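Local coordinates for protein beta-lactamase (Burkholderia cenocepacia, PDB 5E2G) that probably hydrolyses the amide bond of beta-lactam antibiotics to give substituted beta-amino acids, at residues N312-V324 against V335-V348. Numbering follows the deposited sequence.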
ATOM      1  N   ASN A 312      -5.657   7.239  -0.933  1.00 13.70           N
ATOM      2  CA  ASN A 312      -4.546   6.868  -1.808  1.00 12.36           C
ATOM      3  C   ASN A 312      -3.397   6.244  -1.020  1.00 12.21           C
ATOM      4  O   ASN A 312      -3.384   6.218   0.212  1.00 12.01           O
ATOM      5  CB  ASN A 312      -4.051   8.070  -2.651  1.00 15.37           C
ATOM      6  CG  ASN A 312      -3.405   9.183  -1.826  1.00 13.86           C
ATOM      7  OD1 ASN A 312      -3.296   9.116  -0.599  1.00 13.76           O
ATOM      8  ND2 ASN A 312      -2.962  10.217  -2.518  1.00 13.04           N
ATOM      9  N   LYS A 313      -2.432   5.714  -1.768  1.00 13.39           N
ATOM     10  CA  LYS A 313      -1.190   5.205  -1.208  1.00 13.73           C
ATOM     11  C   LYS A 313      -0.160   5.112  -2.322  1.00 14.28           C
ATOM     12  O   LYS A 313      -0.478   4.667  -3.426  1.00 14.60           O
ATOM     13  CB  LYS A 313      -1.385   3.828  -0.563  1.00 14.24           C
ATOM     14  CG  LYS A 313      -0.123   3.240   0.030  1.00 14.55           C
ATOM     15  CD  LYS A 313       0.241   3.948   1.312  1.00 17.44           C
ATOM     16  CE  LYS A 313       1.639   3.552   1.761  1.00 20.35           C
ATOM     17  NZ  LYS A 313       2.708   4.288   1.009  1.00 21.12           N
ATOM     18  N   THR A 314       1.066   5.523  -2.023  1.00 15.20           N
ATOM     19  CA  THR A 314       2.203   5.403  -2.927  1.00 15.50           C
ATOM     20  C   THR A 314       3.044   4.175  -2.586  1.00 14.70           C
ATOM     21  O   THR A 314       3.025   3.669  -1.462  1.00 17.20           O
ATOM     22  CB  THR A 314       3.086   6.647  -2.853  1.00 18.17           C
ATOM     23  OG1 THR A 314       3.242   7.017  -1.480  1.00 21.91           O
ATOM     24  CG2 THR A 314       2.472   7.799  -3.620  1.00 19.96           C
ATOM     25  N   GLY A 315       3.804   3.715  -3.576  1.00 13.90           N
ATOM     26  CA  GLY A 315       4.761   2.646  -3.372  1.00 15.54           C
ATOM     27  C   GLY A 315       5.971   2.811  -4.268  1.00 16.70           C
ATOM     28  O   GLY A 315       5.821   3.137  -5.449  1.00 17.67           O
ATOM     29  N   SER A 316       7.172   2.605  -3.725  1.00 17.94           N
ATOM     30  CA  SER A 316       8.399   2.757  -4.504  1.00 20.73           C
ATOM     31  C   SER A 316       9.414   1.723  -4.053  1.00 27.86           C
ATOM     32  O   SER A 316       9.854   1.750  -2.898  1.00 30.25           O
ATOM     33  CB  SER A 316       8.991   4.160  -4.354  1.00 21.70           C
ATOM     34  OG  SER A 316       8.156   5.153  -4.922  1.00 26.57           O
ATOM     35  N   THR A 317       9.797   0.828  -4.965  1.00 25.34           N
ATOM     36  CA  THR A 317      10.970  -0.006  -4.781  1.00 21.48           C
ATOM     37  C   THR A 317      12.100   0.508  -5.670  1.00 21.62           C
ATOM     38  O   THR A 317      11.957   1.483  -6.408  1.00 22.36           O
ATOM     39  CB  THR A 317      10.653  -1.471  -5.082  1.00 21.62           C
ATOM     40  OG1 THR A 317      10.259  -1.605  -6.452  1.00 24.59           O
ATOM     41  CG2 THR A 317       9.539  -1.958  -4.191  1.00 22.46           C
ATOM     42  N   GLY A 318      13.246  -0.168  -5.590  1.00 24.18           N
ATOM     43  CA  GLY A 318      14.402   0.257  -6.357  1.00 26.87           C
ATOM     44  C   GLY A 318      14.142   0.340  -7.845  1.00 24.16           C
ATOM     45  O   GLY A 318      14.750   1.162  -8.533  1.00 26.59           O
ATOM     46  N   GLY A 319      13.228  -0.481  -8.360  1.00 22.07           N
ATOM     47  CA  GLY A 319      13.003  -0.529  -9.790  1.00 20.72           C
ATOM     48  C   GLY A 319      11.596  -0.232 -10.259  1.00 24.62           C
ATOM     49  O   GLY A 319      11.363  -0.184 -11.470  1.00 25.92           O
ATOM     50  N   PHE A 320      10.653  -0.023  -9.337  1.00 22.78           N
ATOM     51  CA  PHE A 320       9.236   0.070  -9.675  1.00 22.57           C
ATOM     52  C   PHE A 320       8.585   1.287  -9.015  1.00 22.71           C
ATOM     53  O   PHE A 320       9.028   1.771  -7.972  1.00 20.24           O
ATOM     54  CB  PHE A 320       8.467  -1.184  -9.243  1.00 20.47           C
ATOM     55  CG  PHE A 320       8.884  -2.452  -9.946  1.00 21.85           C
ATOM     56  CD1 PHE A 320      10.044  -3.123  -9.581  1.00 22.84           C
ATOM     57  CD2 PHE A 320       8.084  -3.005 -10.939  1.00 24.53           C
ATOM     58  CE1 PHE A 320      10.413  -4.305 -10.217  1.00 23.03           C
ATOM     59  CE2 PHE A 320       8.451  -4.188 -11.576  1.00 19.33           C
ATOM     60  CZ  PHE A 320       9.616  -4.836 -11.210  1.00 20.25           C
ATOM     61  N   SER A 321       7.483   1.745  -9.614  1.00 24.93           N
ATOM     62  CA  SER A 321       6.705   2.867  -9.094  1.00 21.81           C
ATOM     63  C   SER A 321       5.219   2.533  -9.128  1.00 19.32           C
ATOM     64  O   SER A 321       4.702   2.105 -10.162  1.00 21.89           O
ATOM     65  CB  SER A 321       6.970   4.143  -9.901  1.00 22.71           C
ATOM     66  OG  SER A 321       8.312   4.569  -9.764  1.00 24.42           O
ATOM     67  N   THR A 322       4.532   2.765  -8.008  1.00 16.83           N
ATOM     68  CA  THR A 322       3.132   2.405  -7.836  1.00 18.04           C
ATOM     69  C   THR A 322       2.349   3.582  -7.271  1.00 18.25           C
ATOM     70  O   THR A 322       2.868   4.355  -6.464  1.00 20.40           O
ATOM     71  CB  THR A 322       2.997   1.215  -6.884  1.00 17.84           C
ATOM     72  OG1 THR A 322       3.941   0.214  -7.264  1.00 21.74           O
ATOM     73  CG2 THR A 322       1.594   0.626  -6.927  1.00 15.77           C
ATOM     74  N   TYR A 323       1.088   3.700  -7.682  1.00 15.66           N
ATOM     75  CA  TYR A 323       0.163   4.655  -7.083  1.00 14.29           C
ATOM     76  C   TYR A 323      -1.242   4.086  -7.147  1.00 14.10           C
ATOM     77  O   TYR A 323      -1.628   3.492  -8.154  1.00 15.59           O
ATOM     78  CB  TYR A 323       0.196   6.020  -7.790  1.00 18.16           C
ATOM     79  CG  TYR A 323      -0.637   7.087  -7.103  1.00 15.20           C
ATOM     80  CD1 TYR A 323      -0.366   7.472  -5.794  1.00 13.96           C
ATOM     81  CD2 TYR A 323      -1.683   7.711  -7.762  1.00 16.80           C
ATOM     82  CE1 TYR A 323      -1.124   8.450  -5.153  1.00 17.61           C
ATOM     83  CE2 TYR A 323      -2.442   8.694  -7.135  1.00 19.47           C
ATOM     84  CZ  TYR A 323      -2.159   9.057  -5.830  1.00 17.56           C
ATOM     85  OH  TYR A 323      -2.909  10.027  -5.213  1.00 18.84           O
ATOM     86  N   VAL A 324      -2.004   4.294  -6.078  1.00 13.62           N
ATOM     87  CA  VAL A 324      -3.379   3.831  -5.958  1.00 13.49           C
ATOM     88  C   VAL A 324      -4.216   4.967  -5.395  1.00 15.41           C
ATOM     89  O   VAL A 324      -3.850   5.548  -4.373  1.00 15.77           O
ATOM     90  CB  VAL A 324      -3.480   2.609  -5.030  1.00 14.84           C
ATOM     91  CG1 VAL A 324      -4.929   2.233  -4.836  1.00 16.60           C
ATOM     92  CG2 VAL A 324      -2.656   1.441  -5.581  1.00 15.57           C
ATOM     93  N   VAL A 335      -5.195   2.554 -10.629  1.00 17.56           N
ATOM     94  CA  VAL A 335      -4.003   1.827 -10.211  1.00 16.79           C
ATOM     95  C   VAL A 335      -2.920   2.090 -11.250  1.00 15.96           C
ATOM     96  O   VAL A 335      -3.167   1.938 -12.450  1.00 16.45           O
ATOM     97  CB  VAL A 335      -4.292   0.316 -10.080  1.00 18.92           C
ATOM     98  CG1 VAL A 335      -3.020  -0.474  -9.931  1.00 23.50           C
ATOM     99  CG2 VAL A 335      -5.227   0.071  -8.918  1.00 16.82           C
HETATM  100  N   MSE A 336      -1.741   2.507 -10.806  1.00 16.57           N
HETATM  101  CA  MSE A 336      -0.650   2.749 -11.736  1.00 16.26           C
HETATM  102  C   MSE A 336       0.576   1.950 -11.350  1.00 16.23           C
HETATM  103  O   MSE A 336       1.114   2.135 -10.268  1.00 19.86           O
HETATM  104  CB  MSE A 336      -0.298   4.232 -11.787  1.00 28.41           C
HETATM  105  CG  MSE A 336      -1.454   5.137 -12.166  1.00 32.44           C
HETATM  106 SE   MSE A 336      -1.052   7.047 -11.914  0.79 31.18          SE
HETATM  107  CE  MSE A 336       0.692   7.100 -12.778  1.00 28.57           C
ATOM    108  N   LEU A 337       1.029   1.066 -12.232  1.00 17.96           N
ATOM    109  CA  LEU A 337       2.197   0.236 -11.974  1.00 19.25           C
ATOM    110  C   LEU A 337       3.214   0.478 -13.072  1.00 19.16           C
ATOM    111  O   LEU A 337       2.877   0.405 -14.253  1.00 21.72           O
ATOM    112  CB  LEU A 337       1.839  -1.251 -11.917  1.00 19.39           C
ATOM    113  CG  LEU A 337       0.549  -1.642 -11.202  1.00 20.04           C
ATOM    114  CD1 LEU A 337       0.371  -3.136 -11.249  1.00 21.36           C
ATOM    115  CD2 LEU A 337       0.585  -1.178  -9.786  1.00 19.62           C
ATOM    116  N   ALA A 338       4.452   0.757 -12.683  1.00 19.76           N
ATOM    117  CA  ALA A 338       5.511   1.038 -13.637  1.00 18.97           C
ATOM    118  C   ALA A 338       6.775   0.322 -13.196  1.00 19.56           C
ATOM    119  O   ALA A 338       7.104   0.313 -12.008  1.00 18.81           O
ATOM    120  CB  ALA A 338       5.770   2.542 -13.757  1.00 18.97           C
ATOM    121  N   ASN A 339       7.478  -0.285 -14.153  1.00 19.90           N
ATOM    122  CA  ASN A 339       8.756  -0.916 -13.829  1.00 24.43           C
ATOM    123  C   ASN A 339       9.920   0.042 -14.022  1.00 27.04           C
ATOM    124  O   ASN A 339      10.972  -0.318 -14.551  1.00 28.69           O
ATOM    125  CB  ASN A 339       8.945  -2.202 -14.634  1.00 20.98           C
ATOM    126  CG  ASN A 339       9.046  -1.961 -16.115  1.00 29.02           C
ATOM    127  OD1 ASN A 339       8.651  -0.907 -16.607  1.00 35.47           O
ATOM    128  ND2 ASN A 339       9.573  -2.941 -16.845  1.00 22.72           N
ATOM    129  N   GLY A 340       9.741   1.284 -13.585  1.00 27.41           N
ATOM    130  CA  GLY A 340      10.803   2.268 -13.546  1.00 24.45           C
ATOM    131  C   GLY A 340      10.462   3.288 -12.486  1.00 21.54           C
ATOM    132  O   GLY A 340       9.426   3.206 -11.826  1.00 20.21           O
ATOM    133  N   ASN A 341      11.347   4.266 -12.337  1.00 25.50           N
ATOM    134  CA  ASN A 341      11.229   5.280 -11.291  1.00 28.82           C
ATOM    135  C   ASN A 341      10.434   6.467 -11.820  1.00 29.12           C
ATOM    136  O   ASN A 341      10.874   7.152 -12.750  1.00 28.50           O
ATOM    137  CB  ASN A 341      12.613   5.715 -10.810  1.00 29.99           C
ATOM    138  CG  ASN A 341      13.230   4.735  -9.823  1.00 29.77           C
ATOM    139  OD1 ASN A 341      13.518   5.092  -8.679  1.00 35.61           O
ATOM    140  ND2 ASN A 341      13.429   3.495 -10.257  1.00 24.86           N
ATOM    141  N   VAL A 342       9.262   6.698 -11.240  1.00 28.28           N
ATOM    142  CA  VAL A 342       8.391   7.810 -11.603  1.00 27.43           C
ATOM    143  C   VAL A 342       8.239   8.692 -10.377  1.00 27.47           C
ATOM    144  O   VAL A 342       7.888   8.189  -9.305  1.00 25.72           O
ATOM    145  CB  VAL A 342       7.008   7.341 -12.094  1.00 23.02           C
ATOM    146  CG1 VAL A 342       6.146   8.545 -12.465  1.00 19.02           C
ATOM    147  CG2 VAL A 342       7.143   6.392 -13.262  1.00 21.97           C
ATOM    148  N   PRO A 343       8.496   9.999 -10.473  1.00 25.21           N
ATOM    149  CA  PRO A 343       8.335  10.865  -9.306  1.00 20.75           C
ATOM    150  C   PRO A 343       6.921  10.777  -8.769  1.00 19.61           C
ATOM    151  O   PRO A 343       5.948  10.776  -9.527  1.00 20.57           O
ATOM    152  CB  PRO A 343       8.650  12.257  -9.851  1.00 21.32           C
ATOM    153  CG  PRO A 343       9.539  11.994 -11.007  1.00 24.19           C
ATOM    154  CD  PRO A 343       9.017  10.741 -11.629  1.00 25.87           C
ATOM    155  N   ILE A 344       6.827  10.685  -7.443  1.00 17.81           N
ATOM    156  CA  ILE A 344       5.539  10.511  -6.779  1.00 18.33           C
ATOM    157  C   ILE A 344       4.542  11.566  -7.235  1.00 22.64           C
ATOM    158  O   ILE A 344       3.402  11.250  -7.591  1.00 24.96           O
ATOM    159  CB  ILE A 344       5.727  10.537  -5.255  1.00 18.37           C
ATOM    160  CG1 ILE A 344       6.249   9.179  -4.799  1.00 19.10           C
ATOM    161  CG2 ILE A 344       4.430  10.915  -4.571  1.00 19.09           C
ATOM    162  CD1 ILE A 344       6.783   9.176  -3.416  1.00 20.91           C
ATOM    163  N   GLU A 345       4.954  12.834  -7.244  1.00 22.14           N
ATOM    164  CA  GLU A 345       4.011  13.886  -7.607  1.00 21.77           C
ATOM    165  C   GLU A 345       3.547  13.754  -9.056  1.00 21.68           C
ATOM    166  O   GLU A 345       2.438  14.181  -9.389  1.00 25.59           O
ATOM    167  CB  GLU A 345       4.631  15.261  -7.352  1.00 23.35           C
ATOM    168  CG  GLU A 345       5.204  15.457  -5.933  1.00 25.09           C
ATOM    169  CD  GLU A 345       4.148  15.775  -4.872  1.00 27.08           C
ATOM    170  OE1 GLU A 345       2.975  15.377  -5.045  1.00 25.49           O
ATOM    171  OE2 GLU A 345       4.500  16.422  -3.858  1.00 24.93           O
ATOM    172  N   GLU A 346       4.361  13.157  -9.928  1.00 19.44           N
ATOM    173  CA  GLU A 346       3.912  12.944 -11.300  1.00 22.63           C
ATOM    174  C   GLU A 346       2.887  11.818 -11.397  1.00 20.99           C
ATOM    175  O   GLU A 346       1.992  11.869 -12.249  1.00 20.60           O
ATOM    176  CB  GLU A 346       5.106  12.663 -12.214  1.00 26.22           C
ATOM    177  CG  GLU A 346       5.947  13.885 -12.509  1.00 26.59           C
ATOM    178  CD  GLU A 346       5.156  14.981 -13.196  1.00 31.14           C
ATOM    179  OE1 GLU A 346       4.256  14.669 -14.002  1.00 27.54           O
ATOM    180  OE2 GLU A 346       5.422  16.167 -12.918  1.00 39.53           O
ATOM    181  N   ARG A 347       2.996  10.794 -10.549  1.00 19.91           N
ATOM    182  CA  ARG A 347       1.910   9.821 -10.460  1.00 18.68           C
ATOM    183  C   ARG A 347       0.642  10.492  -9.952  1.00 22.46           C
ATOM    184  O   ARG A 347      -0.464  10.211 -10.435  1.00 21.94           O
ATOM    185  CB  ARG A 347       2.298   8.664  -9.540  1.00 20.01           C
ATOM    186  CG  ARG A 347       3.755   8.276  -9.592  1.00 22.78           C
ATOM    187  CD  ARG A 347       4.097   7.259  -8.507  1.00 21.80           C
ATOM    188  NE  ARG A 347       5.533   7.223  -8.266  1.00 17.88           N
ATOM    189  CZ  ARG A 347       6.110   6.559  -7.277  1.00 17.92           C
ATOM    190  NH1 ARG A 347       5.369   5.866  -6.429  1.00 17.83           N
ATOM    191  NH2 ARG A 347       7.423   6.592  -7.126  1.00 19.71           N
ATOM    192  N   VAL A 348       0.791  11.392  -8.980  1.00 19.95           N
ATOM    193  CA  VAL A 348      -0.357  12.078  -8.400  1.00 15.94           C
ATOM    194  C   VAL A 348      -1.051  12.925  -9.458  1.00 23.05           C
ATOM    195  O   VAL A 348      -2.276  12.864  -9.617  1.00 18.43           O
ATOM    196  CB  VAL A 348       0.087  12.922  -7.193  1.00 15.68           C
ATOM    197  CG1 VAL A 348      -1.050  13.774  -6.695  1.00 17.55           C
ATOM    198  CG2 VAL A 348       0.609  12.024  -6.091  1.00 15.08           C
TER
HETATM  199  O   HOH W   1      12.782   4.195  -6.125  1.00 29.19           O
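In the central antiparallel sheet of this serine beta-lactamase fold, residues 321-324 run antiparallel to 335-338, and the chain then turns into the C-terminal helix beginning at 344, which packs across the sheet. Ser321 and Ala338 form a hydrogen-bonded pair (Ser321 N to Ala338 O, 2.8 Å), as do Tyr323 and Met336. On the helix side, Arg347 reaches over the strands, stretched out straight as far as NE. Its guanidinium lies between Ile344 CG1 over one face and Ser321 CB over the other. Arg347 NH2 donates to Ser316 OG at 2.7 Å, almost exactly in the guanidinium plane and nearly straight (164°). Arg347 NH1 donates to Thr322 O at 2.9 Å, tilted from the carbonyl plane; Gly315 N reaches that oxygen from the opposite face. NE and NH2 together grip Val342 O side-on, so the group is fixed in rotation and ties two strands to the turn before its own helix. Ser321 OG, anti to its carbonyl carbon (chi1 -65°), gives its proton to Gly340 O on a lone pair at 2.7 Å and accepts from Val342 N at 2.8 Å, pinning that turn to the sheet. Further along, Tyr323 CB meets Arg347 CB at 3.8 Å; with CG anti to the backbone N (chi1 -174°), Val348 CA sits over one face of the ring, while the SE atom of selenomethionine Met336 is at its edge, near the ring plane. At the loop end, Asn341 ND2 bonds to Gly318 O at 3.2 Å, and its OD1 is held by Lys203. Lys313, bonded to Tyr148 OH and in contact with Ser62, begins a Lys-Thr-Gly sequence on strand 309-316, consistent with the strand lining the active site of SxxK penicillin-recognising enzymes, here backed by their C-terminal helix.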